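Local coordinates for protein probable UbiX-like flavin prenyltransferase (Escherichia coli, PDB 1SBZ) that probably transfers a dimethylallyl group to reduced FMN, supplying the prenylated flavin cofactor used by phenolic acid decarboxylase C, at residues T42-L45 against A51-V54; A150-P155 against V162-A167. One frame throughout, in Å; residues are numbered along the deposited sequence.

Contact 1. Residues T42-L45 against A51-V54; sequences TIEL and ARDV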
loop_
_atom_site.group_PDB
_atom_site.type_symbol
_atom_site.label_atom_id
_atom_site.label_comp_id
_atom_site.label_asym_id
_atom_site.label_seq_id
_atom_site.Cartn_x
_atom_site.Cartn_y
_atom_site.Cartn_z
ATOM N N THR D 42 7.185 -32.638 -21.529
ATOM C CA THR D 42 8.334 -32.596 -20.628
ATOM C C THR D 42 8.639 -33.992 -20.063
ATOM O O THR D 42 9.802 -34.382 -19.948
ATOM C CB THR D 42 8.086 -31.528 -19.514
ATOM O OG1 THR D 42 8.280 -30.214 -20.065
ATOM C CG2 THR D 42 9.148 -31.571 -18.451
ATOM N N ILE D 43 7.590 -34.744 -19.734
ATOM C CA ILE D 43 7.732 -36.122 -19.244
ATOM C C ILE D 43 8.451 -36.973 -20.283
ATOM O O ILE D 43 9.395 -37.693 -19.969
ATOM C CB ILE D 43 6.348 -36.732 -18.907
ATOM C CG1 ILE D 43 5.809 -36.147 -17.600
ATOM C CG2 ILE D 43 6.433 -38.266 -18.797
ATOM C CD1 ILE D 43 4.295 -36.249 -17.451
ATOM N N GLU D 44 7.999 -36.857 -21.524
ATOM C CA GLU D 44 8.533 -37.642 -22.619
ATOM C C GLU D 44 9.999 -37.295 -22.910
ATOM O O GLU D 44 10.820 -38.195 -23.114
ATOM C CB GLU D 44 7.612 -37.535 -23.845
ATOM C CG GLU D 44 6.565 -38.650 -23.855
ATOM C CD GLU D 44 5.295 -38.350 -24.637
ATOM O OE1 GLU D 44 5.278 -37.418 -25.475
ATOM O OE2 GLU D 44 4.290 -39.066 -24.398
ATOM N N LEU D 45 10.330 -36.004 -22.869
ATOM C CA LEU D 45 11.712 -35.533 -23.043
ATOM C C LEU D 45 12.665 -35.931 -21.909
ATOM O O LEU D 45 13.785 -36.379 -22.168
ATOM C CB LEU D 45 11.742 -34.005 -23.224
ATOM C CG LEU D 45 13.113 -33.301 -23.219
ATOM C CD1 LEU D 45 13.894 -33.576 -24.508
ATOM C CD2 LEU D 45 12.985 -31.784 -22.972
ATOM N N ALA D 51 3.550 -40.450 -21.172
ATOM C CA ALA D 51 2.486 -39.850 -20.374
ATOM C C ALA D 51 1.555 -40.922 -19.810
ATOM O O ALA D 51 1.118 -40.827 -18.661
ATOM C CB ALA D 51 1.707 -38.828 -21.199
ATOM N N ARG D 52 1.276 -41.945 -20.615
ATOM C CA ARG D 52 0.420 -43.053 -20.193
ATOM C C ARG D 52 1.046 -43.887 -19.077
ATOM O O ARG D 52 0.343 -44.328 -18.168
ATOM C CB ARG D 52 0.026 -43.933 -21.382
ATOM C CG ARG D 52 -1.210 -43.441 -22.121
ATOM C CD ARG D 52 -0.950 -42.764 -23.460
ATOM N NE ARG D 52 0.127 -41.767 -23.442
ATOM C CZ ARG D 52 1.183 -41.767 -24.264
ATOM N NH1 ARG D 52 1.323 -42.706 -25.203
ATOM N NH2 ARG D 52 2.097 -40.810 -24.152
ATOM N N ASP D 53 2.361 -44.099 -19.152
ATOM C CA ASP D 53 3.120 -44.718 -18.064
ATOM C C ASP D 53 2.924 -43.967 -16.751
ATOM O O ASP D 53 2.734 -44.577 -15.699
ATOM C CB ASP D 53 4.612 -44.727 -18.386
ATOM C CG ASP D 53 4.996 -45.791 -19.390
ATOM O OD1 ASP D 53 4.298 -46.820 -19.493
ATOM O OD2 ASP D 53 6.004 -45.684 -20.109
ATOM N N VAL D 54 2.990 -42.639 -16.824
ATOM C CA VAL D 54 2.824 -41.786 -15.643
ATOM C C VAL D 54 1.369 -41.808 -15.170
ATOM O O VAL D 54 1.105 -41.921 -13.975
ATOM C CB VAL D 54 3.317 -40.340 -15.913
ATOM C CG1 VAL D 54 2.962 -39.406 -14.754
ATOM C CG2 VAL D 54 4.816 -40.336 -16.154
#
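Ile43 presses its CG2 methyl against CG2 of Val54, 3.7 Å away, the two side chains reaching toward each other tip to tip. In Ile43 the meeting branch is the one anti to the backbone N, which leaves CG1 beside that nitrogen. CG2 of Ile43 also lies 4.3 Å from the backbone N of Ala51, over the first turn of the second helix. Beside this apolar pair, the exposed Glu44 and Arg52 form a salt bridge: the extended chain of Glu44 carries OE2 to 2.8 Å from NH2 of Arg52, entering at the edge of the guanidinium and close to its plane. Arg52 starts out pointing away from the first helix and returns by bends at chi2 and chi3 (105° and -47°); the carboxylate stands almost perpendicular to the guanidinium, at 87°. OE2 of Glu44 passes 4.1 Å from CB of Ala51. The contact thus joins the end of helix 37-46 to the start of helix 51-55. Beneath it, Val54 packs on Val17 and Leu20 of helix 13-24, and both Ile43 and Val54 touch Met35 and Met7, so these helices cover parallel strands 30-35 and 2-7, as in the flavoprotein fold of the UbiX/PAD1 family.

Contact 2. Residues A150-P155 against V162-A167; sequences AFYNHP and VHHVVA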
loop_
_atom_site.group_PDB
_atom_site.type_symbol
_atom_site.label_atom_id
_atom_site.label_comp_id
_atom_site.label_asym_id
_atom_site.label_seq_id
_atom_site.Cartn_x
_atom_site.Cartn_y
_atom_site.Cartn_z
ATOM N N ALA D 150 20.033 -29.992 -1.759
ATOM C CA ALA D 150 20.737 -30.000 -0.487
ATOM C C ALA D 150 22.042 -30.766 -0.692
ATOM O O ALA D 150 22.066 -31.777 -1.398
ATOM C CB ALA D 150 19.893 -30.668 0.578
ATOM N N PHE D 151 23.124 -30.279 -0.093
ATOM C CA PHE D 151 24.447 -30.886 -0.269
ATOM C C PHE D 151 25.022 -31.436 1.047
ATOM O O PHE D 151 26.086 -32.055 1.058
ATOM C CB PHE D 151 25.429 -29.881 -0.892
ATOM C CG PHE D 151 25.059 -29.453 -2.286
ATOM C CD1 PHE D 151 24.141 -28.432 -2.498
ATOM C CD2 PHE D 151 25.626 -30.077 -3.390
ATOM C CE1 PHE D 151 23.792 -28.031 -3.795
ATOM C CE2 PHE D 151 25.274 -29.681 -4.690
ATOM C CZ PHE D 151 24.358 -28.660 -4.887
ATOM N N TYR D 152 24.317 -31.206 2.149
ATOM C CA TYR D 152 24.815 -31.606 3.466
ATOM C C TYR D 152 24.774 -33.116 3.694
ATOM O O TYR D 152 25.499 -33.640 4.549
ATOM C CB TYR D 152 24.065 -30.872 4.582
ATOM C CG TYR D 152 22.582 -31.169 4.662
ATOM C CD1 TYR D 152 21.644 -30.276 4.139
ATOM C CD2 TYR D 152 22.114 -32.326 5.285
ATOM C CE1 TYR D 152 20.277 -30.538 4.220
ATOM C CE2 TYR D 152 20.751 -32.594 5.370
ATOM C CZ TYR D 152 19.844 -31.696 4.832
ATOM O OH TYR D 152 18.502 -31.963 4.921
ATOM N N ASN D 153 23.904 -33.799 2.951
ATOM C CA ASN D 153 23.742 -35.252 3.061
ATOM C C ASN D 153 24.557 -35.989 1.996
ATOM O O ASN D 153 24.361 -37.184 1.762
ATOM C CB ASN D 153 22.257 -35.634 2.991
ATOM C CG ASN D 153 21.525 -34.941 1.848
ATOM O OD1 ASN D 153 22.141 -34.410 0.928
ATOM N ND2 ASN D 153 20.204 -34.944 1.908
ATOM N N HIS D 154 25.477 -35.249 1.369
ATOM C CA HIS D 154 26.418 -35.756 0.355
ATOM C C HIS D 154 25.781 -36.544 -0.793
ATOM O O HIS D 154 26.047 -37.740 -0.956
ATOM C CB HIS D 154 27.556 -36.543 1.018
ATOM C CG HIS D 154 28.241 -35.782 2.104
ATOM N ND1 HIS D 154 27.984 -36.000 3.442
ATOM C CD2 HIS D 154 29.141 -34.773 2.053
ATOM C CE1 HIS D 154 28.716 -35.176 4.169
ATOM N NE2 HIS D 154 29.424 -34.418 3.350
ATOM N N PRO D 155 24.935 -35.873 -1.581
ATOM C CA PRO D 155 24.356 -36.485 -2.773
ATOM C C PRO D 155 25.422 -36.768 -3.834
ATOM O O PRO D 155 26.463 -36.097 -3.882
ATOM C CB PRO D 155 23.382 -35.416 -3.277
ATOM C CG PRO D 155 23.934 -34.140 -2.752
ATOM C CD PRO D 155 24.460 -34.488 -1.393
ATOM N N VAL D 162 16.575 -35.594 -6.455
ATOM C CA VAL D 162 15.139 -35.751 -6.703
ATOM C C VAL D 162 14.419 -36.312 -5.472
ATOM O O VAL D 162 13.388 -35.781 -5.053
ATOM C CB VAL D 162 14.866 -36.636 -7.947
ATOM C CG1 VAL D 162 13.386 -37.005 -8.054
ATOM C CG2 VAL D 162 15.327 -35.935 -9.218
ATOM N N HIS D 163 14.978 -37.366 -4.884
ATOM C CA HIS D 163 14.344 -38.043 -3.758
ATOM C C HIS D 163 14.315 -37.207 -2.490
ATOM O O HIS D 163 13.386 -37.323 -1.687
ATOM C CB HIS D 163 14.976 -39.415 -3.512
ATOM C CG HIS D 163 14.575 -40.433 -4.534
ATOM N ND1 HIS D 163 13.330 -41.027 -4.539
ATOM C CD2 HIS D 163 15.236 -40.932 -5.607
ATOM C CE1 HIS D 163 13.248 -41.859 -5.564
ATOM N NE2 HIS D 163 14.390 -41.818 -6.228
ATOM N N HIS D 164 15.327 -36.364 -2.318
ATOM C CA HIS D 164 15.359 -35.458 -1.188
ATOM C C HIS D 164 14.279 -34.389 -1.329
ATOM O O HIS D 164 13.601 -34.065 -0.361
ATOM C CB HIS D 164 16.735 -34.815 -1.042
ATOM C CG HIS D 164 16.869 -33.978 0.190
ATOM N ND1 HIS D 164 17.086 -34.520 1.438
ATOM C CD2 HIS D 164 16.784 -32.638 0.371
ATOM C CE1 HIS D 164 17.146 -33.549 2.332
ATOM N NE2 HIS D 164 16.968 -32.397 1.712
ATOM N N VAL D 165 14.135 -33.844 -2.538
ATOM C CA VAL D 165 13.103 -32.852 -2.827
ATOM C C VAL D 165 11.732 -33.462 -2.566
ATOM O O VAL D 165 10.922 -32.882 -1.850
ATOM C CB VAL D 165 13.195 -32.316 -4.287
ATOM C CG1 VAL D 165 11.984 -31.467 -4.636
ATOM C CG2 VAL D 165 14.483 -31.514 -4.490
ATOM N N VAL D 166 11.495 -34.643 -3.135
ATOM C CA VAL D 166 10.236 -35.365 -2.969
ATOM C C VAL D 166 9.895 -35.583 -1.489
ATOM O O VAL D 166 8.772 -35.313 -1.070
ATOM C CB VAL D 166 10.244 -36.717 -3.730
ATOM C CG1 VAL D 166 9.093 -37.610 -3.270
ATOM C CG2 VAL D 166 10.177 -36.488 -5.238
ATOM N N ALA D 167 10.863 -36.061 -0.708
ATOM C CA ALA D 167 10.680 -36.243 0.741
ATOM C C ALA D 167 10.247 -34.957 1.454
ATOM O O ALA D 167 9.367 -34.986 2.313
ATOM C CB ALA D 167 11.947 -36.796 1.379
#
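His164 reaches from helix 158-170 into the loop 150-155, and its imidazole makes every contact between the two segments. Its CB points toward the loop, and chi1 of -174° sets CG anti to the backbone N, carrying the ring outward from the helix. CG of His164 is 3.9 Å from ND2 of Asn153. ND1 of His164 lies 3.2 Å from the same ND2 of Asn153, with the amide plane turned 89° from the imidazole; this amide nitrogen is also hydrogen-bonded to the carbonyl of Arg181. From the same side of the imidazole plane, CB of Ala150 comes 3.7 Å from CD2 and 3.6 Å from NE2 of His164. At the far end of the ring, CE1 of His164 meets OH of Tyr152 at 3.3 Å, the phenol oxygen arriving at the imidazole edge, near its plane. The two aromatic planes are steeply inclined, at 83°. Tyr152 and Asn153 occupy the central positions of a type I turn from Phe151 to His154, which presents both side chains to the histidine. With the Tyr152 side chain about 4 Å from a bound FMN and packed on Thr11 of a second subunit, the histidine backs a turn at an FMN-bearing interface. The loop leads in from strand 143-144, and other sides of helix 158-170 pack on helix 13-24, where Val162 and Val166 touch Ala18 and Val165 touches Leu15.

From the N terminus, the chain first lays down strand 2-7, helix 13-24 and strand 30-35, and contact 1 then closes a short loop between helices 37-46 and 51-55. Contact 2 closes another much later, bringing helix 158-170 back to the segment after strand 143-144. The two follow in series, neither nesting nor crossing, with centres about 23 Å apart. Within the chain, helix 13-24 is a common neighbour, touched by Ile43 and Val54 of contact 1 and by the helix of contact 2. They also meet between subunits: Leu45, part of the FMN pocket, packs on Tyr152 of a neighbouring subunit and accepts a hydrogen bond from that subunit's His154.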